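PDB 5BOV: putative epoxide hydrolase protein from Klebsiella pneumoniae subsp. pneumoniae, which is a putative alpha/beta-fold epoxide hydrolase that may instead act on esters such as monoacylglycerols, its true substrate being unestablished. Local coordinates for residues P80-Q84 and P85-A89; T72-S76 and A77-R81; L137-S140 and Q141-E145; A90-V93 and H94-D97; A116-V119 and A120-P124. One frame throughout, in Å; residues are numbered along the deposited sequence. Where two conformers were deposited one is given.

Interaction 1 of 5, residues P80-Q84 and P85-A89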
loop_
_atom_site.group_PDB
_atom_site.type_symbol
_atom_site.label_atom_id
_atom_site.label_comp_id
_atom_site.label_asym_id
_atom_site.label_seq_id
_atom_site.Cartn_x
_atom_site.Cartn_y
_atom_site.Cartn_z
ATOM N N PRO A 80 8.011 18.171 5.149
ATOM C CA PRO A 80 8.502 17.049 5.869
ATOM C C PRO A 80 8.290 15.743 5.076
ATOM O O PRO A 80 7.243 15.523 4.485
ATOM C CB PRO A 80 7.636 17.032 7.151
ATOM C CG PRO A 80 7.297 18.458 7.408
ATOM C CD PRO A 80 7.105 18.995 5.970
ATOM N N ARG A 81 9.334 14.928 5.083
ATOM C CA ARG A 81 9.292 13.578 4.450
ATOM C C ARG A 81 8.589 12.622 5.449
ATOM O O ARG A 81 9.190 11.838 6.174
ATOM C CB ARG A 81 10.659 13.093 4.044
ATOM C CG ARG A 81 11.054 13.535 2.636
ATOM C CD ARG A 81 10.970 15.037 2.421
ATOM N NE ARG A 81 11.508 15.323 1.111
ATOM C CZ ARG A 81 11.313 16.437 0.431
ATOM N NH1 ARG A 81 10.605 17.411 0.934
ATOM N NH2 ARG A 81 11.887 16.603 -0.797
ATOM N N ASN A 82 7.271 12.787 5.505
ATOM C CA ASN A 82 6.429 12.214 6.558
ATOM C C ASN A 82 5.751 10.951 6.051
ATOM O O ASN A 82 4.983 11.003 5.069
ATOM C CB ASN A 82 5.425 13.294 6.970
ATOM C CG ASN A 82 4.418 12.832 8.031
ATOM O OD1 ASN A 82 4.542 11.770 8.639
ATOM N ND2 ASN A 82 3.421 13.646 8.228
ATOM N N GLY A 83 6.018 9.830 6.759
ATOM C CA GLY A 83 5.357 8.547 6.483
ATOM C C GLY A 83 4.174 8.172 7.361
ATOM O O GLY A 83 3.724 7.007 7.344
ATOM N N GLN A 84 3.516 9.140 7.999
ATOM C CA GLN A 84 2.367 8.744 8.839
ATOM C C GLN A 84 1.179 8.310 7.963
ATOM O O GLN A 84 1.058 8.747 6.784
ATOM C CB GLN A 84 1.912 9.904 9.723
ATOM C CG GLN A 84 1.178 11.031 9.065
ATOM C CD GLN A 84 0.842 12.125 10.060
ATOM O OE1 GLN A 84 1.513 13.188 10.129
ATOM N NE2 GLN A 84 -0.217 11.891 10.848
ATOM N N PRO A 85 0.312 7.471 8.476
ATOM C CA PRO A 85 -0.649 6.808 7.596
ATOM C C PRO A 85 -1.590 7.742 6.872
ATOM O O PRO A 85 -1.852 7.558 5.645
ATOM C CB PRO A 85 -1.413 5.852 8.536
ATOM C CG PRO A 85 -0.429 5.550 9.646
ATOM C CD PRO A 85 0.292 6.862 9.821
ATOM N N SER A 86 -2.153 8.751 7.548
ATOM C CA SER A 86 -3.133 9.557 6.895
ATOM C C SER A 86 -2.546 10.465 5.803
ATOM O O SER A 86 -3.277 10.946 4.925
ATOM C CB SER A 86 -3.972 10.378 7.880
ATOM O OG SER A 86 -3.117 11.273 8.620
ATOM N N ALA A 87 -1.233 10.700 5.835
ATOM C CA ALA A 87 -0.580 11.520 4.809
ATOM C C ALA A 87 -0.683 10.825 3.455
ATOM O O ALA A 87 -0.990 11.468 2.444
ATOM C CB ALA A 87 0.857 11.837 5.189
HETATM N N MSE A 88 -0.490 9.506 3.421
HETATM C CA MSE A 88 -0.598 8.769 2.195
HETATM C C MSE A 88 -2.024 8.695 1.717
HETATM O O MSE A 88 -2.260 8.775 0.506
HETATM C CB MSE A 88 -0.009 7.362 2.339
HETATM C CG MSE A 88 1.477 7.495 2.727
HETATM SE SE MSE A 88 2.264 5.713 2.807
HETATM C CE MSE A 88 3.784 6.182 3.990
ATOM N N ALA A 89 -2.990 8.531 2.630
ATOM C CA ALA A 89 -4.390 8.568 2.252
ATOM C C ALA A 89 -4.755 9.922 1.626
ATOM O O ALA A 89 -5.404 9.984 0.559
ATOM C CB ALA A 89 -5.262 8.263 3.454
#
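Gln84 lies over Ala87 where the loop 80-84 runs into the helix that starts at Pro85. It is the N-cap residue. Its CB sits beside the Pro85 ring, 3.4 Å from Pro85 CD. The first torsion, chi1 73°, holds CG between the backbone N and the carbonyl carbon. From there Gln84 CG rests on Ala87 CB at 4.0 Å. The chain then runs out extended to the amide. Gln84 OE1 takes a nearly straight bond from Asn82 ND2 (2.7 Å, 174°). The donor lies in the carbonyl plane, on a lone pair, and OE1 also accepts from Glu227 N. Asn82 ND2 also bonds to Glu227 OE2. Gln84 NE2 reaches Glu234 OE2, which also binds Ser86 OG. These bonds fix the rotation of the buried amide.

Asn82 OD1 in turn accepts from Gln84 N at 2.9 Å, closing an Asx turn. The donor stands above the carbonyl plane, not on a lone pair. The side chains of Asn82 and Gln84 are thus tied together just before the helix. Ala87 N points back to Gln84 O at 3.2 Å, a bent bond of 137°. Met88, a selenomethionine, lays its CE against Gly83 O at 3.5 Å.

Helix 209-220 borders the loop through Ser215 and Trp219. Met88 packs on Arg67 of strand 59-74 and on Trp111, Arg114 and Thr115 of helix 111-122.

Interaction 2 of 5, residues T72-S76 and A77-R81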
loop_
_atom_site.group_PDB
_atom_site.type_symbol
_atom_site.label_atom_id
_atom_site.label_comp_id
_atom_site.label_asym_id
_atom_site.label_seq_id
_atom_site.Cartn_x
_atom_site.Cartn_y
_atom_site.Cartn_z
ATOM N N THR A 72 7.518 9.650 -7.902
ATOM C CA THR A 72 6.772 10.510 -7.070
ATOM C C THR A 72 7.747 11.399 -6.275
ATOM O O THR A 72 8.652 10.868 -5.649
ATOM C CB THR A 72 5.834 9.755 -6.153
ATOM O OG1 THR A 72 4.739 9.292 -6.986
ATOM C CG2 THR A 72 5.269 10.664 -5.033
ATOM N N ARG A 73 7.508 12.712 -6.237
ATOM C CA ARG A 73 8.461 13.623 -5.565
ATOM C C ARG A 73 7.687 14.672 -4.783
ATOM O O ARG A 73 6.513 14.941 -5.078
ATOM C CB ARG A 73 9.445 14.284 -6.588
ATOM C CG ARG A 73 8.786 15.133 -7.624
ATOM C CD ARG A 73 9.805 15.737 -8.600
ATOM N NE ARG A 73 9.215 16.724 -9.533
ATOM C CZ ARG A 73 8.599 17.876 -9.225
ATOM N NH1 ARG A 73 8.470 18.323 -7.979
ATOM N NH2 ARG A 73 8.114 18.620 -10.215
ATOM N N PHE A 74 8.316 15.201 -3.764
ATOM C CA PHE A 74 7.747 16.363 -3.059
ATOM C C PHE A 74 7.979 17.613 -3.930
ATOM O O PHE A 74 9.067 17.847 -4.428
ATOM C CB PHE A 74 8.392 16.525 -1.689
ATOM C CG PHE A 74 7.907 15.508 -0.696
ATOM C CD1 PHE A 74 8.476 14.249 -0.621
ATOM C CD2 PHE A 74 6.847 15.799 0.157
ATOM C CE1 PHE A 74 8.018 13.322 0.289
ATOM C CE2 PHE A 74 6.367 14.838 1.075
ATOM C CZ PHE A 74 6.908 13.599 1.102
ATOM N N LEU A 75 6.974 18.474 -3.962
ATOM C CA LEU A 75 7.070 19.737 -4.698
ATOM C C LEU A 75 8.051 20.696 -4.061
ATOM O O LEU A 75 8.700 21.490 -4.772
ATOM C CB LEU A 75 5.690 20.367 -4.790
ATOM C CG LEU A 75 4.665 19.527 -5.539
ATOM C CD1 LEU A 75 3.280 20.046 -5.277
ATOM C CD2 LEU A 75 4.946 19.477 -7.039
ATOM N N SER A 76 8.170 20.652 -2.731
ATOM C CA SER A 76 9.005 21.616 -1.960
ATOM C C SER A 76 9.972 20.872 -1.086
ATOM O O SER A 76 9.574 19.944 -0.333
ATOM C CB SER A 76 8.090 22.523 -1.150
ATOM O OG SER A 76 8.838 23.247 -0.177
ATOM N N ALA A 77 11.231 21.304 -1.138
ATOM C CA ALA A 77 12.272 20.769 -0.282
ATOM C C ALA A 77 11.977 20.871 1.202
ATOM O O ALA A 77 12.506 20.082 1.969
ATOM C CB ALA A 77 13.601 21.453 -0.611
ATOM N N SER A 78 11.175 21.863 1.604
ATOM C CA SER A 78 10.865 22.110 3.009
ATOM C C SER A 78 9.726 21.245 3.554
ATOM O O SER A 78 9.518 21.177 4.787
ATOM C CB SER A 78 10.506 23.606 3.202
ATOM O OG SER A 78 11.523 24.487 2.670
ATOM N N THR A 79 8.973 20.542 2.684
ATOM C CA THR A 79 7.916 19.651 3.170
ATOM C C THR A 79 8.520 18.463 3.934
ATOM O O THR A 79 9.418 17.822 3.431
ATOM C CB THR A 79 7.019 19.168 2.033
ATOM O OG1 THR A 79 6.505 20.297 1.351
ATOM C CG2 THR A 79 5.869 18.295 2.530
ATOM N N PRO A 80 8.011 18.171 5.149
ATOM C CA PRO A 80 8.502 17.049 5.869
ATOM C C PRO A 80 8.290 15.743 5.076
ATOM O O PRO A 80 7.243 15.523 4.485
ATOM C CB PRO A 80 7.636 17.032 7.151
ATOM C CG PRO A 80 7.297 18.458 7.408
ATOM C CD PRO A 80 7.105 18.995 5.970
ATOM N N ARG A 81 9.334 14.928 5.083
ATOM C CA ARG A 81 9.292 13.578 4.450
ATOM C C ARG A 81 8.589 12.622 5.449
ATOM O O ARG A 81 9.190 11.838 6.174
ATOM C CB ARG A 81 10.659 13.093 4.044
ATOM C CG ARG A 81 11.054 13.535 2.636
ATOM C CD ARG A 81 10.970 15.037 2.421
ATOM N NE ARG A 81 11.508 15.323 1.111
ATOM C CZ ARG A 81 11.313 16.437 0.431
ATOM N NH1 ARG A 81 10.605 17.411 0.934
ATOM N NH2 ARG A 81 11.887 16.603 -0.797
HETATM O O HOH W 1 11.323 18.556 -2.739
HETATM O O HOH W 2 5.808 19.755 -1.169
#
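Beyond strand 59-74 the backbone makes a type I beta turn from Ser76 to Thr79, closed by Thr79 N to Ser76 O at 3.1 Å. Ser76 O has a second donor, Arg81 NH1, at 3.0 Å. The two approach differently. Thr79 N stands 60° out of the carbonyl plane, while Arg81 NH1 is tilted only slightly from it. Arg81 NH1 also gives a bond to Thr79 O (2.8 Å), on a lone pair. Both acceptors lie close to the guanidinium plane, so the two bonds fix the direction in which the guanidinium faces.

The Arg81 chain bends at chi2 (55°) and passes over the Phe74 ring. Its CD sits over one face, 4.2 Å from the ring centroid, as a CH-pi contact. The ring and guanidinium planes are 19° apart, and Phe74 CB lies over the guanidinium face, 3.5 Å from Arg81 NH1. Thr79 CG2 approaches Phe74 CD2 obliquely at 3.6 Å. Ser76 OG, placed anti to its own backbone N, accepts from Ser78 N at 3.2 Å.

Two waters complete the turn. One receives a bond from Arg81 NH2 and gives one to Phe74 O. The other accepts from Ser76 N and is also bonded to Thr79 OG1.

Arg81 NE forms a salt bridge with Asp208, next to helix 209-220. The arrangement is a surface beta turn with an arginine bonded to two main-chain carbonyls. It lies in the connection from strand 59-74 to helix 85-98 of the alpha/beta hydrolase fold.

Interaction 3 of 5, residues L137-S140 and Q141-E145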
loop_
_atom_site.group_PDB
_atom_site.type_symbol
_atom_site.label_atom_id
_atom_site.label_comp_id
_atom_site.label_asym_id
_atom_site.label_seq_id
_atom_site.Cartn_x
_atom_site.Cartn_y
_atom_site.Cartn_z
ATOM N N LEU A 137 -6.071 -2.769 8.313
ATOM C CA LEU A 137 -4.706 -2.384 8.666
ATOM C C LEU A 137 -4.580 -0.978 9.251
ATOM O O LEU A 137 -3.470 -0.549 9.459
ATOM C CB LEU A 137 -3.795 -2.518 7.469
ATOM C CG LEU A 137 -3.614 -3.940 6.950
ATOM C CD1 LEU A 137 -2.496 -4.046 5.964
ATOM C CD2 LEU A 137 -3.410 -4.901 8.080
ATOM N N ILE A 138 -5.691 -0.348 9.608
ATOM C CA ILE A 138 -5.670 0.896 10.294
ATOM C C ILE A 138 -5.281 0.599 11.763
ATOM O O ILE A 138 -5.910 -0.261 12.411
ATOM C CB ILE A 138 -7.047 1.555 10.253
ATOM C CG1 ILE A 138 -7.354 2.022 8.817
ATOM C CG2 ILE A 138 -7.104 2.787 11.179
ATOM C CD1 ILE A 138 -8.757 2.445 8.576
ATOM N N SER A 139 -4.388 1.416 12.313
ATOM C CA SER A 139 -4.106 1.300 13.725
ATOM C C SER A 139 -3.747 2.686 14.242
ATOM O O SER A 139 -4.122 3.721 13.662
ATOM C CB SER A 139 -2.951 0.329 13.919
ATOM O OG SER A 139 -2.820 -0.046 15.293
ATOM N N SER A 140 -3.105 2.745 15.411
ATOM C CA SER A 140 -2.876 4.011 16.058
ATOM C C SER A 140 -1.519 3.959 16.758
ATOM O O SER A 140 -0.986 2.863 16.946
ATOM C CB SER A 140 -3.927 4.305 17.128
ATOM O OG SER A 140 -3.824 3.421 18.249
ATOM N N GLN A 141 -1.011 5.098 17.163
ATOM C CA GLN A 141 0.255 5.152 17.911
ATOM C C GLN A 141 0.086 4.490 19.258
ATOM O O GLN A 141 0.986 3.800 19.734
ATOM C CB GLN A 141 0.771 6.589 18.039
ATOM C CG GLN A 141 1.114 7.169 16.691
ATOM C CD GLN A 141 1.814 8.476 16.799
ATOM O OE1 GLN A 141 1.273 9.445 17.354
ATOM N NE2 GLN A 141 3.034 8.539 16.320
ATOM N N GLN A 142 -1.047 4.680 19.887
ATOM C CA GLN A 142 -1.273 4.100 21.195
ATOM C C GLN A 142 -1.203 2.562 21.127
ATOM O O GLN A 142 -0.614 1.894 21.996
ATOM C CB GLN A 142 -2.598 4.665 21.734
ATOM C CG GLN A 142 -2.901 4.124 23.092
ATOM C CD GLN A 142 -4.348 3.824 23.215
ATOM O OE1 GLN A 142 -4.836 2.707 22.787
ATOM N NE2 GLN A 142 -5.061 4.767 23.805
ATOM N N ILE A 143 -1.783 1.985 20.089
ATOM C CA ILE A 143 -1.662 0.540 19.879
ATOM C C ILE A 143 -0.242 0.146 19.513
ATOM O O ILE A 143 0.276 -0.865 20.015
ATOM C CB ILE A 143 -2.693 0.007 18.858
ATOM C CG1 ILE A 143 -4.136 0.191 19.403
ATOM C CG2 ILE A 143 -2.350 -1.401 18.454
ATOM C CD1 ILE A 143 -5.208 0.171 18.311
ATOM N N GLY A 144 0.411 0.925 18.642
ATOM C CA GLY A 144 1.736 0.612 18.186
ATOM C C GLY A 144 2.816 0.593 19.283
ATOM O O GLY A 144 3.822 -0.060 19.115
ATOM N N GLU A 145 2.535 1.267 20.362
ATOM C CA GLU A 145 3.394 1.234 21.592
ATOM C C GLU A 145 3.353 -0.101 22.338
ATOM O O GLU A 145 4.246 -0.329 23.153
ATOM C CB GLU A 145 2.952 2.377 22.531
ATOM C CG GLU A 145 3.409 3.731 22.067
ATOM C CD GLU A 145 2.694 4.930 22.729
ATOM O OE1 GLU A 145 1.925 4.774 23.695
ATOM O OE2 GLU A 145 2.912 6.058 22.186
#
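Ser139 meets Ile143 one helical turn on, its OG 3.5 Å from Ile143 CG2. Before it, Leu137 and Ile138 are turned to helix 111-122. Leu137 N donates to Asp117 OD2, and Ile138 packs on Ile118 and Ala121. They fasten the loop to that helix.

At Ser139, OG is anti to the backbone N (chi1 -167°), and it comes alongside the branched CB of Ile143. Ser140 follows and carries most of the contact. Its OG turns back over its own backbone, between N and the carbonyl carbon (chi1 68°). There it accepts from Ile143 N at 3.1 Å, in a fairly straight bond of 166°. The same OG lies 3.4 Å from Ile143 CG1 and 3.5 Å from Ile143 CD1, so the isoleucine side chain borders the capping oxygen. Ser140 O takes Gly144 N at 2.9 Å, the first i to i+4 bond of the helix. Ser140 itself packs on Ala238 of helix 231-238.

The Gln141 side chain heads elsewhere: its NE2 binds Glu224 O and Trp219 O.

This is a serine N-cap. It starts the short surface helix 141-144, which follows the loop after strand 127-133.

Interaction 4 of 5, residues A90-V93 and H94-D97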
loop_
_atom_site.group_PDB
_atom_site.type_symbol
_atom_site.label_atom_id
_atom_site.label_comp_id
_atom_site.label_asym_id
_atom_site.label_seq_id
_atom_site.Cartn_x
_atom_site.Cartn_y
_atom_site.Cartn_z
ATOM N N ALA A 90 -4.296 11.008 2.260
ATOM C CA ALA A 90 -4.541 12.347 1.705
ATOM C C ALA A 90 -3.954 12.482 0.306
ATOM O O ALA A 90 -4.603 13.072 -0.577
ATOM C CB ALA A 90 -3.977 13.411 2.627
ATOM N N ASP A 91 -2.750 11.894 0.071
ATOM C CA ASP A 91 -2.096 11.945 -1.221
ATOM C C ASP A 91 -3.047 11.313 -2.305
ATOM O O ASP A 91 -3.189 11.817 -3.432
ATOM C CB ASP A 91 -0.820 11.136 -1.279
ATOM C CG ASP A 91 0.326 11.662 -0.407
ATOM O OD1 ASP A 91 0.373 12.920 -0.184
ATOM O OD2 ASP A 91 1.184 10.825 -0.063
ATOM N N ILE A 92 -3.662 10.198 -1.955
ATOM C CA ILE A 92 -4.523 9.516 -2.901
ATOM C C ILE A 92 -5.776 10.288 -3.225
ATOM O O ILE A 92 -6.254 10.335 -4.375
ATOM C CB ILE A 92 -4.799 8.021 -2.479
ATOM C CG1 ILE A 92 -3.486 7.245 -2.405
ATOM C CG2 ILE A 92 -5.809 7.358 -3.405
ATOM C CD1 ILE A 92 -2.520 7.378 -3.590
ATOM N N VAL A 93 -6.360 10.927 -2.214
ATOM C CA VAL A 93 -7.530 11.758 -2.417
ATOM C C VAL A 93 -7.135 12.976 -3.315
ATOM O O VAL A 93 -7.881 13.317 -4.230
ATOM C CB VAL A 93 -8.187 12.253 -1.122
ATOM C CG1 VAL A 93 -9.324 13.242 -1.400
ATOM C CG2 VAL A 93 -8.708 11.072 -0.374
ATOM N N HIS A 94 -5.979 13.598 -3.047
ATOM C CA HIS A 94 -5.515 14.679 -3.918
ATOM C C HIS A 94 -5.282 14.187 -5.346
ATOM O O HIS A 94 -5.588 14.916 -6.333
ATOM C CB HIS A 94 -4.204 15.261 -3.386
ATOM C CG HIS A 94 -4.383 16.087 -2.164
ATOM N ND1 HIS A 94 -5.255 17.159 -2.081
ATOM C CD2 HIS A 94 -3.705 16.059 -0.997
ATOM C CE1 HIS A 94 -5.157 17.691 -0.865
ATOM N NE2 HIS A 94 -4.230 17.042 -0.192
ATOM N N LEU A 95 -4.783 12.958 -5.502
ATOM C CA LEU A 95 -4.615 12.390 -6.878
ATOM C C LEU A 95 -5.960 12.220 -7.542
ATOM O O LEU A 95 -6.121 12.546 -8.747
ATOM C CB LEU A 95 -3.901 11.017 -6.788
ATOM C CG LEU A 95 -3.685 10.263 -8.060
ATOM C CD1 LEU A 95 -2.788 11.034 -9.022
ATOM C CD2 LEU A 95 -3.110 8.871 -7.769
HETATM N N MSE A 96 -6.944 11.696 -6.811
HETATM C CA MSE A 96 -8.303 11.483 -7.362
HETATM C C MSE A 96 -8.862 12.810 -7.801
HETATM O O MSE A 96 -9.394 12.957 -8.936
HETATM C CB MSE A 96 -9.204 10.785 -6.336
HETATM C CG MSE A 96 -8.849 9.283 -6.245
HETATM SE SE MSE A 96 -9.938 8.514 -4.799
HETATM C CE MSE A 96 -11.490 8.393 -5.895
ATOM N N ASP A 97 -8.769 13.805 -6.920
ATOM C CA ASP A 97 -9.204 15.126 -7.290
ATOM C C ASP A 97 -8.504 15.687 -8.551
ATOM O O ASP A 97 -9.182 16.256 -9.463
ATOM C CB ASP A 97 -9.044 16.147 -6.167
ATOM C CG ASP A 97 -9.909 15.850 -4.947
ATOM O OD1 ASP A 97 -10.939 15.138 -5.060
ATOM O OD2 ASP A 97 -9.578 16.436 -3.872
#
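His94 lays its ring against the carbonyl of Ala90, one turn back, with His94 CD2 3.1 Å from Ala90 O. The oxygen meets the ring at a slant. The same oxygen accepts His94 N at 2.9 Å in a nearly straight bond (N-H...O 169°), and the donor also lies close to the line of the C=O. Both segments belong to helix 85-98, an alpha-helix packed on the central sheet of the alpha/beta hydrolase fold. It follows strand 59-74 in the chain.

The regular i to i+4 bonds go on from Leu95 N to Asp91 O, Met96 N to Ile92 O, and Asp97 N to Val93 O. Between these two turns the side chains overlap little. Ile92 CD1 just reaches Leu95 CD2, at 4.5 Å. Both are buried against the sheet, where they share Pro64 of strand 59-74. Leu95 also touches Ile62 of that strand and Ile21 of strand 19-26. Met96, a selenomethionine, has its CG 3.4 Å from Ile92 O. The chain then bends at chi3 (79°), and the residue packs on Ile35 of strand 32-37.

The two acids are paired outside the helix. Asp91 OD2 forms a salt bridge with Arg67 NE on strand 59-74. Asp97 OD1 forms one with Arg126 NH1, in the loop after helix 111-122. Val93 and Asp97 lie side by side and point the same way. Val93 also packs on Arg126. Asp97 CG lies 3.3 Å from Val93 O, and Asp97 OD2 ends 4.0 Å from Val93 CG1.

Interaction 5 of 5, residues A116-V119 and A120-P124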
loop_
_atom_site.group_PDB
_atom_site.type_symbol
_atom_site.label_atom_id
_atom_site.label_comp_id
_atom_site.label_asym_id
_atom_site.label_seq_id
_atom_site.Cartn_x
_atom_site.Cartn_y
_atom_site.Cartn_z
ATOM N N ALA A 116 -5.576 2.451 1.385
ATOM C CA ALA A 116 -6.921 2.276 0.842
ATOM C C ALA A 116 -7.976 2.139 1.940
ATOM O O ALA A 116 -9.066 2.687 1.803
ATOM C CB ALA A 116 -6.960 1.006 -0.026
ATOM N N ASP A 117 -7.640 1.427 3.029
ATOM C CA ASP A 117 -8.471 1.272 4.167
ATOM C C ASP A 117 -8.858 2.703 4.715
ATOM O O ASP A 117 -10.032 2.946 5.039
ATOM C CB ASP A 117 -7.854 0.498 5.283
ATOM C CG ASP A 117 -7.659 -0.975 4.982
ATOM O OD1 ASP A 117 -8.119 -1.477 3.928
ATOM O OD2 ASP A 117 -6.914 -1.564 5.780
ATOM N N ILE A 118 -7.851 3.559 4.881
ATOM C CA ILE A 118 -8.075 4.879 5.403
ATOM C C ILE A 118 -8.979 5.693 4.462
ATOM O O ILE A 118 -9.906 6.383 4.970
ATOM C CB ILE A 118 -6.753 5.612 5.681
ATOM C CG1 ILE A 118 -6.038 4.937 6.805
ATOM C CG2 ILE A 118 -7.004 7.124 6.026
ATOM C CD1 ILE A 118 -4.578 5.358 6.951
ATOM N N VAL A 119 -8.733 5.664 3.164
ATOM C CA VAL A 119 -9.592 6.389 2.245
ATOM C C VAL A 119 -11.027 5.907 2.384
ATOM O O VAL A 119 -11.972 6.714 2.457
ATOM C CB VAL A 119 -9.126 6.320 0.790
ATOM C CG1 VAL A 119 -9.997 7.113 -0.088
ATOM C CG2 VAL A 119 -7.731 6.879 0.720
ATOM N N ALA A 120 -11.229 4.581 2.471
ATOM C CA ALA A 120 -12.538 4.055 2.595
ATOM C C ALA A 120 -13.212 4.423 3.901
ATOM O O ALA A 120 -14.429 4.598 3.945
ATOM C CB ALA A 120 -12.480 2.527 2.412
ATOM N N ALA A 121 -12.454 4.473 4.991
ATOM C CA ALA A 121 -13.041 4.806 6.280
ATOM C C ALA A 121 -13.369 6.292 6.422
ATOM O O ALA A 121 -14.418 6.685 7.031
ATOM C CB ALA A 121 -12.068 4.356 7.367
ATOM N N LEU A 122 -12.502 7.147 5.936
ATOM C CA LEU A 122 -12.696 8.596 6.148
ATOM C C LEU A 122 -13.435 9.288 5.039
ATOM O O LEU A 122 -14.150 10.290 5.310
ATOM C CB LEU A 122 -11.364 9.312 6.364
ATOM C CG LEU A 122 -10.494 8.807 7.532
ATOM C CD1 LEU A 122 -9.272 9.681 7.668
ATOM C CD2 LEU A 122 -11.230 8.741 8.845
ATOM N N TRP A 123 -13.284 8.802 3.813
ATOM C CA TRP A 123 -14.022 9.334 2.665
ATOM C C TRP A 123 -14.736 8.208 1.911
ATOM O O TRP A 123 -14.457 7.977 0.714
ATOM C CB TRP A 123 -13.065 10.087 1.751
ATOM C CG TRP A 123 -12.331 11.116 2.453
ATOM C CD1 TRP A 123 -12.815 12.358 2.819
ATOM C CD2 TRP A 123 -10.956 11.072 2.924
ATOM N NE1 TRP A 123 -11.841 13.043 3.512
ATOM C CE2 TRP A 123 -10.664 12.330 3.510
ATOM C CE3 TRP A 123 -9.959 10.114 2.893
ATOM C CZ2 TRP A 123 -9.394 12.631 4.084
ATOM C CZ3 TRP A 123 -8.740 10.377 3.489
ATOM C CH2 TRP A 123 -8.440 11.615 4.074
ATOM N N PRO A 124 -15.695 7.534 2.548
ATOM C CA PRO A 124 -16.338 6.402 1.901
ATOM C C PRO A 124 -17.021 6.724 0.541
ATOM O O PRO A 124 -17.102 5.849 -0.335
ATOM C CB PRO A 124 -17.364 5.934 2.908
ATOM C CG PRO A 124 -17.586 7.118 3.812
ATOM C CD PRO A 124 -16.245 7.742 3.905
#
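Ile118 and Leu122 run side by side from one face of the helix, with Ile118 CG2 against Leu122 CD1 at 3.8 Å. The isoleucine keeps CG2 anti to its backbone N, which turns that methyl along the helix toward the leucine. Together they form one ridge, and Leu237 of helix 231-238 touches both.

The rim of the Trp123 indole, through CE3 and CZ3, lies in the angle between Val119 and Ile118 CG2. Trp123 CE3 is 3.8 Å from Val119 CA, which lies near the ring plane. Val119 CG1 borders the same CE3 at 4.2 Å, and Ile118 CG2 is 4.5 Å from Trp123 CZ3. Leu122 CB sits over one indole face, offset toward the rim.

This helix, 111-122, joins strands 104-108 and 127-133 in a beta-alpha-beta unit of the alpha/beta hydrolase fold. Ala116 touches Leu130 of strand 127-133, and Ala120 touches Val127 of the same strand.

The main chain turns at the end. Trp123 N still bonds to Val119 O at 2.8 Å, but Trp123 has left helical angles (phi -128°, psi 64°). Its ring packs edge-to-face with Tyr233.

How the interactions relate
Interactions 1, 4 and 5 are buried; interactions 2 and 3 lie at the surface. Interactions 1 and 4 use the same helix, 85-98: one is its polar start, the other its regular middle. Interaction 2 leads into interaction 1 along the chain, and they share Pro80 and Arg81. Interaction 5 packs on both halves of helix 85-98, with Ala89 CB 3.3 Å from Ile118 CG2 and Val93 CG2 3.6 Å from Trp123 CE3. Interaction 3 touches interaction 5 through its loop. The surface turn uses arginine and water. One helix start is capped by a serine side chain; the other follows an Asx turn and linked side-chain amides. The helix interiors add apolar packing to main-chain bonds.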